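Local structure of putative pyridoxal phosphate-dependent transferase (Clostridium difficile, 4DQ6) at residues Y63-I76 and K271-Y285. The protein probably acts as a pyridoxal-phosphate-dependent enzyme of the class I and II aminotransferase family, and carries bound pyridoxal-5'-phosphate. Numbering follows the deposited sequence. Where two conformers were deposited one is given.
Sequences YGYTTRPDSYNESI and KRNNCFSLVATEASY. With PLP (pyridoxal-5'-phosphate), chain F.
R68 and N273 lock together the approaches to the segments 70-76 and 275-285 of two helices, whose axes cross at 38° in this class I/II aminotransferase-type fold beside the subunit interface. The contact is a worked example of one buried amide serving three side chains. The R68 side chain runs out extended through chi2 and bends at chi3 (-63°), presenting NE and NH2 side-on to N273 OD1; NE lies 2.9 Å from OD1, nearly in line with the amide C=O. The same NH2 reaches K271 O on a lone pair, 2.9 Å away and almost straight, so two acceptors hold the guanidinium from its edge. N273 ND2 gives its hydrogens to Y72 OH and S277 OG, which fixes which way round the amide sits.

Further hydrogen bonds are made to the backbone of T66. R272 NH1 comes from above the carbonyl plane of T66 O, 2.9 Å away, and also pairs with E24 of the second subunit. Two waters link T66 to N273, each bridging an N of one residue to the O of the other. Y65 OH lies 3.3 Å from O1P of a pyridoxal-5'-phosphate, at best a weak hydrogen bond; that cofactor is also bonded by N175 and H206 of the second subunit.

Apolar contacts lie between the helices and at the start of helix 70-76. With CG of Y72 placed opposite the backbone N (chi1 175°), the ring enters as a knob among S277, L278, T281 and E282, its CD2 lying 3.7 Å from L278 CD1. P69 CD meets L278 CD2 tip to tip. Farther along, the extended E282 takes the S71 hydroxyl on the syn side of its carboxylate, OG to OE1 2.7 Å.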
# COMPACT_ATOMS: atom_id res chain seq x y z
N TYR A 63 14.96 5.62 5.47
CA TYR A 63 13.56 5.24 5.16
C TYR A 63 13.40 3.80 4.69
O TYR A 63 12.90 3.59 3.60
CB TYR A 63 12.94 6.22 4.15
CG TYR A 63 13.30 7.64 4.48
CD1 TYR A 63 12.72 8.27 5.58
CD2 TYR A 63 14.11 8.35 3.65
CE1 TYR A 63 13.05 9.56 5.95
CE2 TYR A 63 14.46 9.66 3.99
CZ TYR A 63 13.90 10.27 5.11
OH TYR A 63 14.31 11.59 5.40
N GLY A 64 13.90 2.87 5.49
CA GLY A 64 13.84 1.45 5.16
C GLY A 64 12.63 0.75 5.69
O GLY A 64 11.64 1.35 6.05
N TYR A 65 12.69 -0.59 5.68
CA TYR A 65 11.49 -1.38 6.07
C TYR A 65 11.12 -1.07 7.52
O TYR A 65 11.96 -1.03 8.43
CB TYR A 65 11.84 -2.84 5.95
CG TYR A 65 11.96 -3.33 4.53
CD1 TYR A 65 10.88 -3.43 3.73
CD2 TYR A 65 13.22 -3.68 4.01
CE1 TYR A 65 10.98 -3.91 2.41
CE2 TYR A 65 13.34 -4.13 2.70
CZ TYR A 65 12.24 -4.22 1.91
OH TYR A 65 12.32 -4.66 0.60
N THR A 66 9.84 -0.84 7.74
CA THR A 66 9.31 -0.28 8.95
C THR A 66 8.66 -1.29 9.82
O THR A 66 7.81 -2.02 9.33
CB THR A 66 8.31 0.82 8.60
OG1 THR A 66 9.00 1.79 7.79
CG2 THR A 66 7.64 1.47 9.83
N THR A 67 9.06 -1.36 11.07
CA THR A 67 8.43 -2.24 12.04
C THR A 67 7.23 -1.55 12.71
O THR A 67 7.15 -0.32 12.74
CB THR A 67 9.47 -2.67 13.10
OG1 THR A 67 8.94 -3.77 13.80
CG2 THR A 67 9.77 -1.55 14.10
N ARG A 68 6.25 -2.30 13.19
CA ARG A 68 5.09 -1.75 13.86
C ARG A 68 5.26 -1.97 15.36
O ARG A 68 5.08 -3.10 15.86
CB ARG A 68 3.80 -2.42 13.35
CG ARG A 68 2.50 -1.79 13.86
CD ARG A 68 1.27 -2.45 13.23
NE ARG A 68 1.27 -2.24 11.80
CZ ARG A 68 1.57 -3.16 10.89
NH1 ARG A 68 1.76 -4.44 11.24
NH2 ARG A 68 1.67 -2.80 9.66
N PRO A 69 5.67 -0.95 16.08
CA PRO A 69 5.93 -1.15 17.52
C PRO A 69 4.61 -1.34 18.25
O PRO A 69 3.58 -0.93 17.75
CB PRO A 69 6.59 0.17 17.96
CG PRO A 69 6.11 1.16 16.99
CD PRO A 69 5.91 0.43 15.67
N ASP A 70 4.65 -1.94 19.44
CA ASP A 70 3.40 -2.17 20.18
C ASP A 70 2.61 -0.87 20.41
O ASP A 70 1.40 -0.89 20.47
CB ASP A 70 3.71 -2.76 21.56
CG ASP A 70 4.20 -4.19 21.50
OD1 ASP A 70 4.13 -4.84 20.43
OD2 ASP A 70 4.64 -4.68 22.57
N SER A 71 3.31 0.26 20.54
CA SER A 71 2.67 1.58 20.78
C SER A 71 1.67 2.01 19.69
O SER A 71 0.72 2.74 19.98
CB SER A 71 3.74 2.68 20.92
OG SER A 71 4.54 2.83 19.76
N TYR A 72 1.86 1.50 18.46
CA TYR A 72 0.98 1.84 17.36
C TYR A 72 -0.43 1.27 17.60
O TYR A 72 -1.40 2.01 17.70
CB TYR A 72 1.58 1.32 16.06
CG TYR A 72 0.77 1.47 14.84
CD1 TYR A 72 -0.20 0.55 14.49
CD2 TYR A 72 0.98 2.55 13.98
CE1 TYR A 72 -0.94 0.68 13.32
CE2 TYR A 72 0.31 2.71 12.80
CZ TYR A 72 -0.69 1.80 12.47
OH TYR A 72 -1.48 1.83 11.31
N ASN A 73 -0.52 -0.05 17.79
CA ASN A 73 -1.86 -0.65 18.05
C ASN A 73 -2.39 -0.23 19.44
O ASN A 73 -3.58 -0.09 19.60
CB ASN A 73 -1.86 -2.18 17.91
CG ASN A 73 -1.89 -2.61 16.46
OD1 ASN A 73 -2.22 -1.81 15.57
ND2 ASN A 73 -1.54 -3.89 16.19
N GLU A 74 -1.51 0.02 20.42
CA GLU A 74 -1.95 0.57 21.72
C GLU A 74 -2.67 1.93 21.53
O GLU A 74 -3.66 2.17 22.20
CB GLU A 74 -0.77 0.73 22.69
CG GLU A 74 -0.29 -0.63 23.19
CD GLU A 74 1.05 -0.69 23.95
OE1 GLU A 74 1.86 0.29 23.98
OE2 GLU A 74 1.30 -1.81 24.51
N SER A 75 -2.20 2.78 20.61
CA SER A 75 -2.86 4.04 20.39
C SER A 75 -4.27 3.85 19.86
O SER A 75 -5.18 4.63 20.19
CB SER A 75 -2.03 4.97 19.46
OG SER A 75 -2.08 4.61 18.10
N ILE A 76 -4.42 2.85 18.98
CA ILE A 76 -5.72 2.52 18.42
C ILE A 76 -6.67 1.98 19.52
O ILE A 76 -7.81 2.42 19.65
CB ILE A 76 -5.60 1.51 17.27
CG1 ILE A 76 -4.81 2.16 16.12
CG2 ILE A 76 -6.98 1.03 16.81
CD1 ILE A 76 -4.37 1.18 15.02
N LYS A 271 1.86 -5.90 4.25
CA LYS A 271 1.97 -6.17 5.67
C LYS A 271 2.43 -4.97 6.46
O LYS A 271 2.04 -4.84 7.60
CB LYS A 271 2.94 -7.30 5.96
CG LYS A 271 2.61 -8.56 5.22
CD LYS A 271 1.29 -9.21 5.66
CE LYS A 271 1.38 -10.14 6.82
NZ LYS A 271 0.07 -10.84 7.06
N ARG A 272 3.30 -4.14 5.86
CA ARG A 272 3.93 -3.04 6.64
C ARG A 272 3.31 -1.69 6.36
O ARG A 272 2.99 -1.36 5.21
CB ARG A 272 5.44 -2.98 6.33
CG ARG A 272 6.25 -4.21 6.61
CD ARG A 272 7.75 -4.02 6.51
NE ARG A 272 8.43 -5.24 6.88
CZ ARG A 272 8.64 -5.65 8.13
NH1 ARG A 272 8.25 -4.93 9.18
NH2 ARG A 272 9.22 -6.81 8.33
N ASN A 273 3.26 -0.82 7.40
CA ASN A 273 3.00 0.60 7.22
C ASN A 273 4.20 1.19 6.50
O ASN A 273 5.32 0.71 6.67
CB ASN A 273 2.92 1.32 8.57
CG ASN A 273 1.65 1.05 9.35
OD1 ASN A 273 1.47 -0.05 9.89
ND2 ASN A 273 0.77 2.03 9.41
N ASN A 274 3.97 2.21 5.68
CA ASN A 274 5.10 3.07 5.27
C ASN A 274 5.54 3.86 6.49
O ASN A 274 4.86 3.97 7.48
CB ASN A 274 4.78 3.95 4.04
CG ASN A 274 3.80 5.07 4.36
OD1 ASN A 274 4.19 5.99 5.10
ND2 ASN A 274 2.59 5.05 3.80
N CYS A 275 6.74 4.35 6.42
CA CYS A 275 7.33 4.89 7.64
C CYS A 275 6.59 6.09 8.16
O CYS A 275 6.68 6.39 9.36
CB CYS A 275 8.79 5.19 7.43
SG CYS A 275 9.22 6.31 6.13
N PHE A 276 5.93 6.82 7.27
CA PHE A 276 5.25 8.05 7.67
C PHE A 276 3.86 7.77 8.23
O PHE A 276 3.42 8.39 9.19
CB PHE A 276 5.28 9.07 6.56
CG PHE A 276 6.64 9.63 6.30
CD1 PHE A 276 7.27 10.39 7.30
CD2 PHE A 276 7.35 9.48 5.09
CE1 PHE A 276 8.52 10.96 7.11
CE2 PHE A 276 8.65 10.03 4.91
CZ PHE A 276 9.21 10.81 5.95
N SER A 277 3.11 6.89 7.59
CA SER A 277 1.87 6.44 8.13
C SER A 277 1.99 5.93 9.57
O SER A 277 1.13 6.17 10.43
CB SER A 277 1.37 5.31 7.18
OG SER A 277 0.49 4.43 7.72
N LEU A 278 3.07 5.19 9.83
CA LEU A 278 3.27 4.62 11.16
C LEU A 278 3.26 5.69 12.23
O LEU A 278 2.52 5.60 13.23
CB LEU A 278 4.61 3.91 11.27
CG LEU A 278 4.75 3.11 12.55
CD1 LEU A 278 4.13 1.72 12.30
CD2 LEU A 278 6.22 2.95 12.94
N VAL A 279 4.06 6.71 12.01
CA VAL A 279 4.20 7.74 13.05
C VAL A 279 3.02 8.68 13.11
O VAL A 279 2.63 9.12 14.20
CB VAL A 279 5.54 8.54 12.96
CG1 VAL A 279 6.77 7.64 13.05
CG2 VAL A 279 5.52 9.47 11.77
N ALA A 280 2.41 8.97 11.96
CA ALA A 280 1.23 9.86 11.91
C ALA A 280 0.03 9.25 12.59
O ALA A 280 -0.77 9.96 13.20
CB ALA A 280 0.91 10.32 10.50
N THR A 281 -0.18 7.94 12.42
CA THR A 281 -1.35 7.31 12.99
C THR A 281 -1.29 7.35 14.52
O THR A 281 -2.21 7.78 15.21
CB THR A 281 -1.41 5.85 12.50
OG1 THR A 281 -1.61 5.83 11.08
CG2 THR A 281 -2.55 5.09 13.20
N GLU A 282 -0.12 7.03 15.09
CA GLU A 282 0.03 7.01 16.52
C GLU A 282 -0.07 8.44 17.07
O GLU A 282 -0.73 8.69 18.08
CB GLU A 282 1.36 6.42 16.86
CG GLU A 282 1.61 6.40 18.35
CD GLU A 282 2.81 5.59 18.77
OE1 GLU A 282 3.13 4.54 18.15
OE2 GLU A 282 3.40 5.98 19.80
N ALA A 283 0.52 9.39 16.35
CA ALA A 283 0.45 10.78 16.77
C ALA A 283 -0.98 11.35 16.74
O ALA A 283 -1.35 12.11 17.61
CB ALA A 283 1.36 11.66 15.91
N SER A 284 -1.72 11.03 15.67
CA SER A 284 -3.10 11.50 15.53
C SER A 284 -3.96 11.00 16.69
O SER A 284 -4.69 11.78 17.33
CB SER A 284 -3.70 11.10 14.18
OG SER A 284 -4.01 9.73 14.03
N TYR A 285 -3.85 9.73 17.03
CA TYR A 285 -4.73 9.20 18.07
C TYR A 285 -4.27 9.62 19.46
O TYR A 285 -5.09 9.99 20.32
CB TYR A 285 -4.86 7.69 17.95
CG TYR A 285 -5.74 7.22 16.80
CD1 TYR A 285 -6.89 7.89 16.45
CD2 TYR A 285 -5.42 6.08 16.13
CE1 TYR A 285 -7.68 7.47 15.43
CE2 TYR A 285 -6.26 5.62 15.11
CZ TYR A 285 -7.40 6.27 14.84
OH TYR A 285 -8.19 5.81 13.80
N1 PLP F . 12.52 -8.79 -5.17
C2 PLP F . 13.79 -9.14 -4.83
C2A PLP F . 14.71 -10.03 -5.58
C3 PLP F . 14.32 -8.56 -3.60
O3 PLP F . 15.53 -8.89 -3.24
C4 PLP F . 13.51 -7.67 -2.80
C4A PLP F . 14.06 -7.08 -1.52
C5 PLP F . 12.18 -7.38 -3.32
C6 PLP F . 11.72 -7.98 -4.50
C5A PLP F . 11.36 -6.44 -2.50
O4P PLP F . 10.04 -6.74 -2.81
P PLP F . 8.91 -5.67 -2.34
O1P PLP F . 9.42 -5.28 -0.93
O2P PLP F . 9.11 -4.46 -3.23
O3P PLP F . 7.59 -6.64 -2.46
O HOH W 1 4.88 -1.86 9.71
O HOH W 2 7.88 -0.15 5.64